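Local structure of cytolethal distending toxin protein B (Haemophilus ducreyi, 1SR4) at residues T55-Q60 / R103-E108; S149-I154 / V187-E192. The protein is the DNase I-like subunit of a bacterial genotoxin and probably acts as the nuclease that damages host-cell DNA. One frame throughout, in Å; residues are numbered along the deposited sequence.

How the contacts relate
Contact 1 lies at the surface and contact 2 is partly buried; their centres are 29 Å apart and they share no strand or helix. Contact 1 joins two irregular loops that flank strands of the 8-stranded sheet, the second of them leading into the edge strand 108-112 of the 6-stranded sheet. Contact 2 sets helix 147-159 against the end of helix 182-189 and the turn after it, beside the 6-stranded sheet. Their chemistry follows: between loops, one arginine hydrogen-bonds a backbone carbonyl, whereas in contact 2 an isoleucine-leucine contact sits on the buried side and an arginine-glutamate pair takes the more exposed one. Both segment pairs belong to the endonuclease/exonuclease/phosphatase family region.

Contact 1 (T55-Q60 / R103-E108)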
loop_
_atom_site.group_PDB
_atom_site.type_symbol
_atom_site.label_atom_id
_atom_site.label_comp_id
_atom_site.label_asym_id
_atom_site.label_seq_id
_atom_site.Cartn_x
_atom_site.Cartn_y
_atom_site.Cartn_z
ATOM N N THR B 55 9.886 23.353 0.736
ATOM C CA THR B 55 9.261 24.663 0.908
ATOM C C THR B 55 10.292 25.588 1.552
ATOM O O THR B 55 11.373 25.151 1.912
ATOM C CB THR B 55 8.038 24.618 1.831
ATOM O OG1 THR B 55 8.467 24.449 3.188
ATOM C CG2 THR B 55 7.113 23.461 1.434
ATOM N N SER B 56 9.953 26.862 1.695
ATOM C CA SER B 56 10.859 27.833 2.319
ATOM C C SER B 56 10.750 27.804 3.840
ATOM O O SER B 56 11.545 28.426 4.546
ATOM C CB SER B 56 10.525 29.252 1.848
ATOM O OG SER B 56 10.597 29.345 0.439
ATOM N N ARG B 57 9.754 27.097 4.347
ATOM C CA ARG B 57 9.544 27.033 5.780
ATOM C C ARG B 57 10.720 26.429 6.527
ATOM O O ARG B 57 11.330 25.467 6.078
ATOM C CB ARG B 57 8.289 26.224 6.090
ATOM C CG ARG B 57 7.936 26.211 7.550
ATOM C CD ARG B 57 6.807 25.243 7.834
ATOM N NE ARG B 57 6.364 25.330 9.223
ATOM C CZ ARG B 57 5.310 24.687 9.718
ATOM N NH1 ARG B 57 4.579 23.886 8.937
ATOM N NH2 ARG B 57 4.974 24.862 10.995
ATOM N N VAL B 58 11.048 27.010 7.669
ATOM C CA VAL B 58 12.127 26.468 8.470
ATOM C C VAL B 58 11.571 25.974 9.789
ATOM O O VAL B 58 10.917 26.720 10.511
ATOM C CB VAL B 58 13.223 27.509 8.726
ATOM C CG1 VAL B 58 14.112 27.617 7.498
ATOM C CG2 VAL B 58 12.599 28.852 9.046
ATOM N N ILE B 59 11.806 24.699 10.077
ATOM C CA ILE B 59 11.344 24.094 11.318
ATOM C C ILE B 59 12.549 23.606 12.091
ATOM O O ILE B 59 12.445 23.278 13.265
ATOM C CB ILE B 59 10.463 22.877 11.080
ATOM C CG1 ILE B 59 9.349 23.209 10.096
ATOM C CG2 ILE B 59 9.871 22.418 12.401
ATOM C CD1 ILE B 59 8.574 21.988 9.669
ATOM N N GLN B 60 13.692 23.533 11.420
ATOM C CA GLN B 60 14.916 23.090 12.068
ATOM C C GLN B 60 15.129 23.922 13.323
ATOM O O GLN B 60 15.613 25.053 13.250
ATOM C CB GLN B 60 16.119 23.282 11.137
ATOM C CG GLN B 60 16.207 22.286 9.983
ATOM C CD GLN B 60 16.741 20.926 10.417
ATOM O OE1 GLN B 60 16.811 19.997 9.615
ATOM N NE2 GLN B 60 17.126 20.810 11.685
ATOM N N ARG B 103 -2.143 15.725 4.690
ATOM C CA ARG B 103 -2.944 16.536 3.771
ATOM C C ARG B 103 -2.886 17.979 4.268
ATOM O O ARG B 103 -2.795 18.915 3.481
ATOM C CB ARG B 103 -4.418 16.111 3.772
ATOM C CG ARG B 103 -4.700 14.634 3.679
ATOM C CD ARG B 103 -4.460 14.049 2.300
ATOM N NE ARG B 103 -4.675 14.995 1.212
ATOM C CZ ARG B 103 -4.714 14.646 -0.073
ATOM N NH1 ARG B 103 -4.576 13.375 -0.420
ATOM N NH2 ARG B 103 -4.832 15.576 -1.015
ATOM N N ARG B 104 -2.940 18.145 5.587
ATOM C CA ARG B 104 -2.927 19.464 6.187
ATOM C C ARG B 104 -1.549 19.895 6.680
ATOM O O ARG B 104 -0.757 19.083 7.139
ATOM C CB ARG B 104 -3.944 19.500 7.327
ATOM C CG ARG B 104 -5.375 19.382 6.835
ATOM C CD ARG B 104 -6.361 19.086 7.958
ATOM N NE ARG B 104 -6.488 20.199 8.888
ATOM C CZ ARG B 104 -7.269 20.183 9.962
ATOM N NH1 ARG B 104 -7.998 19.105 10.238
ATOM N NH2 ARG B 104 -7.308 21.242 10.762
ATOM N N GLN B 105 -1.263 21.186 6.577
ATOM C CA GLN B 105 0.030 21.685 7.024
ATOM C C GLN B 105 0.198 21.558 8.540
ATOM O O GLN B 105 -0.757 21.748 9.285
ATOM C CB GLN B 105 0.181 23.138 6.616
ATOM C CG GLN B 105 1.545 23.677 6.915
ATOM C CD GLN B 105 1.796 24.962 6.193
ATOM O OE1 GLN B 105 0.950 25.862 6.195
ATOM N NE2 GLN B 105 2.960 25.067 5.562
ATOM N N ALA B 106 1.405 21.230 9.002
ATOM C CA ALA B 106 1.636 21.119 10.440
ATOM C C ALA B 106 1.705 22.506 11.091
ATOM O O ALA B 106 2.259 23.443 10.521
ATOM C CB ALA B 106 2.938 20.366 10.708
ATOM N N ASP B 107 1.127 22.653 12.278
ATOM C CA ASP B 107 1.211 23.943 12.958
ATOM C C ASP B 107 2.573 24.018 13.646
ATOM O O ASP B 107 3.153 25.090 13.816
ATOM C CB ASP B 107 0.098 24.089 14.006
ATOM C CG ASP B 107 -1.280 24.249 13.379
ATOM O OD1 ASP B 107 -1.427 25.102 12.488
ATOM O OD2 ASP B 107 -2.220 23.533 13.770
ATOM N N GLU B 108 3.102 22.855 13.999
ATOM C CA GLU B 108 4.359 22.790 14.717
ATOM C C GLU B 108 4.931 21.376 14.619
ATOM O O GLU B 108 4.198 20.422 14.355
ATOM C CB GLU B 108 4.058 23.175 16.168
ATOM C CG GLU B 108 5.147 23.012 17.196
ATOM C CD GLU B 108 4.647 23.392 18.590
ATOM O OE1 GLU B 108 3.424 23.318 18.838
ATOM O OE2 GLU B 108 5.473 23.749 19.446
#
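The R57 guanidinium meets segment 103-108 with its edge: A106 O lies close to its plane, while I59 CD1, from its own segment, rests 4.0 Å above one face toward the rim. Both terminal nitrogens grip that single oxygen, NH1 to A106 O at 2.8 Å and NH2 to A106 O at 3.1 Å. They approach from the same face of the peptide plane, NH1 tilted from it and NH2 well above it, and neither bond is straight (148° and 136° at the hydrogens). Arginine suits the place because its chain, extended from CG to NE with CG anti to the backbone N (chi1 -175°), spans from one irregular loop to the other. Q105 crosses this end obliquely, its CG 3.7 Å from R57 NH1 and its amide plane nearly perpendicular to the guanidinium. E68 OE2, on strand 67-72, binds both R57 NH1 and Q105 NE2, so one carboxylate steadies the two side chains. Behind R57, T55 OG1 accepts from R57 N in an ST turn. The contact thus bridges the loop after strand 53-54 and the link from strand 98-102 to strand 108-112, with Y85 of strand 81-87 touching R57 and accepting the A106 N-H with its hydroxyl oxygen.

Contact 2 (S149-I154 / V187-E192); sequences SLIRNI and VALRQE
R152 and E192 meet through a long salt bridge, R152 NE to E192 OE2 at 3.6 Å. The carboxylate reaches the guanidinium near its edge, with the two planes 61° apart, so the pairing is electrostatic and lacks the flat, two-pronged fit of a coplanar pair; E192 also comes improbably close to R152 CD, which leaves the fine detail of this fit doubtful. On the buried side, next to R152 in sequence, I151 CG2 touches L189 CD2 at 4.1 Å, the two side chains crossing at about a right angle; branched apolar residues suit this buried side, as charged ones suit the more accessible side.

The bend of R152 at chi3 (51°) turns its guanidinium back over its own helix, where S149 O lies above one face. D115 takes R152 NH2 in a salt bridge, so the arginine has two acidic partners, which would be expected to favour its positive charge. E192 is placed by the type I turn from L189 to E192, closed by E192 N to L189 O at 2.9 Å, and it occupies the N-cap position of helix 193-197.

Helix 147-159 therefore packs beside the junction of helices 182-189 and 193-197. V195 of helix 193-197 and I219 of strand 216-221 each touch both I151 and L189, and V174 of strand 171-175 also meets I151, seating the helices against the 6-stranded sheet.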
loop_
_atom_site.group_PDB
_atom_site.type_symbol
_atom_site.label_atom_id
_atom_site.label_comp_id
_atom_site.label_asym_id
_atom_site.label_seq_id
_atom_site.Cartn_x
_atom_site.Cartn_y
_atom_site.Cartn_z
ATOM N N SER B 149 11.097 4.298 27.217
ATOM C CA SER B 149 11.553 5.650 27.565
ATOM C C SER B 149 11.139 6.656 26.493
ATOM O O SER B 149 10.933 7.835 26.786
ATOM C CB SER B 149 13.080 5.702 27.809
ATOM O OG SER B 149 13.836 5.440 26.651
ATOM N N LEU B 150 10.993 6.199 25.255
ATOM C CA LEU B 150 10.557 7.097 24.181
ATOM C C LEU B 150 9.113 7.536 24.480
ATOM O O LEU B 150 8.800 8.722 24.442
ATOM C CB LEU B 150 10.620 6.395 22.818
ATOM C CG LEU B 150 10.335 7.265 21.583
ATOM C CD1 LEU B 150 11.325 8.415 21.531
ATOM C CD2 LEU B 150 10.439 6.423 20.310
ATOM N N ILE B 151 8.247 6.575 24.792
ATOM C CA ILE B 151 6.847 6.861 25.115
ATOM C C ILE B 151 6.772 7.753 26.371
ATOM O O ILE B 151 6.023 8.734 26.404
ATOM C CB ILE B 151 6.051 5.543 25.377
ATOM C CG1 ILE B 151 6.083 4.645 24.128
ATOM C CG2 ILE B 151 4.603 5.863 25.787
ATOM C CD1 ILE B 151 5.638 5.327 22.886
ATOM N N ARG B 152 7.543 7.410 27.403
ATOM C CA ARG B 152 7.564 8.208 28.628
ATOM C C ARG B 152 7.992 9.648 28.351
ATOM O O ARG B 152 7.376 10.593 28.859
ATOM C CB ARG B 152 8.497 7.578 29.676
ATOM C CG ARG B 152 8.707 8.463 30.921
ATOM C CD ARG B 152 9.633 7.814 31.947
ATOM N NE ARG B 152 10.882 7.355 31.344
ATOM C CZ ARG B 152 11.778 8.154 30.771
ATOM N NH1 ARG B 152 11.566 9.460 30.727
ATOM N NH2 ARG B 152 12.878 7.647 30.228
ATOM N N ASN B 153 9.035 9.843 27.547
ATOM C CA ASN B 153 9.480 11.204 27.266
ATOM C C ASN B 153 8.421 11.978 26.480
ATOM O O ASN B 153 8.257 13.183 26.670
ATOM C CB ASN B 153 10.813 11.210 26.512
ATOM C CG ASN B 153 11.990 10.844 27.408
ATOM O OD1 ASN B 153 11.862 10.818 28.627
ATOM N ND2 ASN B 153 13.142 10.575 26.805
ATOM N N ILE B 154 7.705 11.297 25.592
ATOM C CA ILE B 154 6.653 11.965 24.833
ATOM C C ILE B 154 5.568 12.379 25.827
ATOM O O ILE B 154 5.075 13.505 25.789
ATOM C CB ILE B 154 6.055 11.029 23.745
ATOM C CG1 ILE B 154 7.088 10.822 22.624
ATOM C CG2 ILE B 154 4.750 11.616 23.194
ATOM C CD1 ILE B 154 6.680 9.791 21.592
ATOM N N VAL B 187 3.194 -4.711 28.712
ATOM C CA VAL B 187 3.697 -5.142 30.015
ATOM C C VAL B 187 4.827 -4.246 30.499
ATOM O O VAL B 187 4.817 -3.787 31.643
ATOM C CB VAL B 187 4.212 -6.598 29.982
ATOM C CG1 VAL B 187 4.698 -7.007 31.366
ATOM C CG2 VAL B 187 3.105 -7.533 29.532
ATOM N N ALA B 188 5.795 -3.988 29.627
ATOM C CA ALA B 188 6.920 -3.142 29.995
ATOM C C ALA B 188 6.476 -1.741 30.435
ATOM O O ALA B 188 7.005 -1.199 31.409
ATOM C CB ALA B 188 7.915 -3.048 28.827
ATOM N N LEU B 189 5.489 -1.163 29.749
ATOM C CA LEU B 189 5.034 0.184 30.100
ATOM C C LEU B 189 4.487 0.296 31.522
ATOM O O LEU B 189 4.424 1.387 32.087
ATOM C CB LEU B 189 3.984 0.688 29.094
ATOM C CG LEU B 189 4.515 1.513 27.908
ATOM C CD1 LEU B 189 3.381 1.859 26.966
ATOM C CD2 LEU B 189 5.168 2.791 28.403
ATOM N N ARG B 190 4.093 -0.824 32.104
ATOM C CA ARG B 190 3.568 -0.806 33.464
ATOM C C ARG B 190 4.583 -0.299 34.491
ATOM O O ARG B 190 4.217 0.051 35.614
ATOM C CB ARG B 190 3.068 -2.197 33.839
ATOM C CG ARG B 190 1.801 -2.551 33.121
ATOM C CD ARG B 190 1.475 -4.009 33.264
ATOM N NE ARG B 190 0.228 -4.325 32.579
ATOM C CZ ARG B 190 -0.236 -5.557 32.416
ATOM N NH1 ARG B 190 0.448 -6.595 32.889
ATOM N NH2 ARG B 190 -1.389 -5.752 31.787
ATOM N N GLN B 191 5.856 -0.260 34.099
ATOM C CA GLN B 191 6.914 0.234 34.971
ATOM C C GLN B 191 6.816 1.760 35.100
ATOM O O GLN B 191 7.520 2.376 35.903
ATOM C CB GLN B 191 8.278 -0.149 34.412
ATOM C CG GLN B 191 8.521 -1.649 34.319
ATOM C CD GLN B 191 8.308 -2.371 35.644
ATOM O OE1 GLN B 191 7.192 -2.797 35.968
ATOM N NE2 GLN B 191 9.380 -2.500 36.425
ATOM N N GLU B 192 5.953 2.366 34.287
ATOM C CA GLU B 192 5.726 3.815 34.317
ATOM C C GLU B 192 4.223 3.927 34.476
ATOM O O GLU B 192 3.505 4.181 33.510
ATOM C CB GLU B 192 6.137 4.488 32.998
ATOM C CG GLU B 192 7.630 4.552 32.705
ATOM C CD GLU B 192 8.400 5.475 33.639
ATOM O OE1 GLU B 192 7.839 6.491 34.111
ATOM O OE2 GLU B 192 9.588 5.188 33.884
#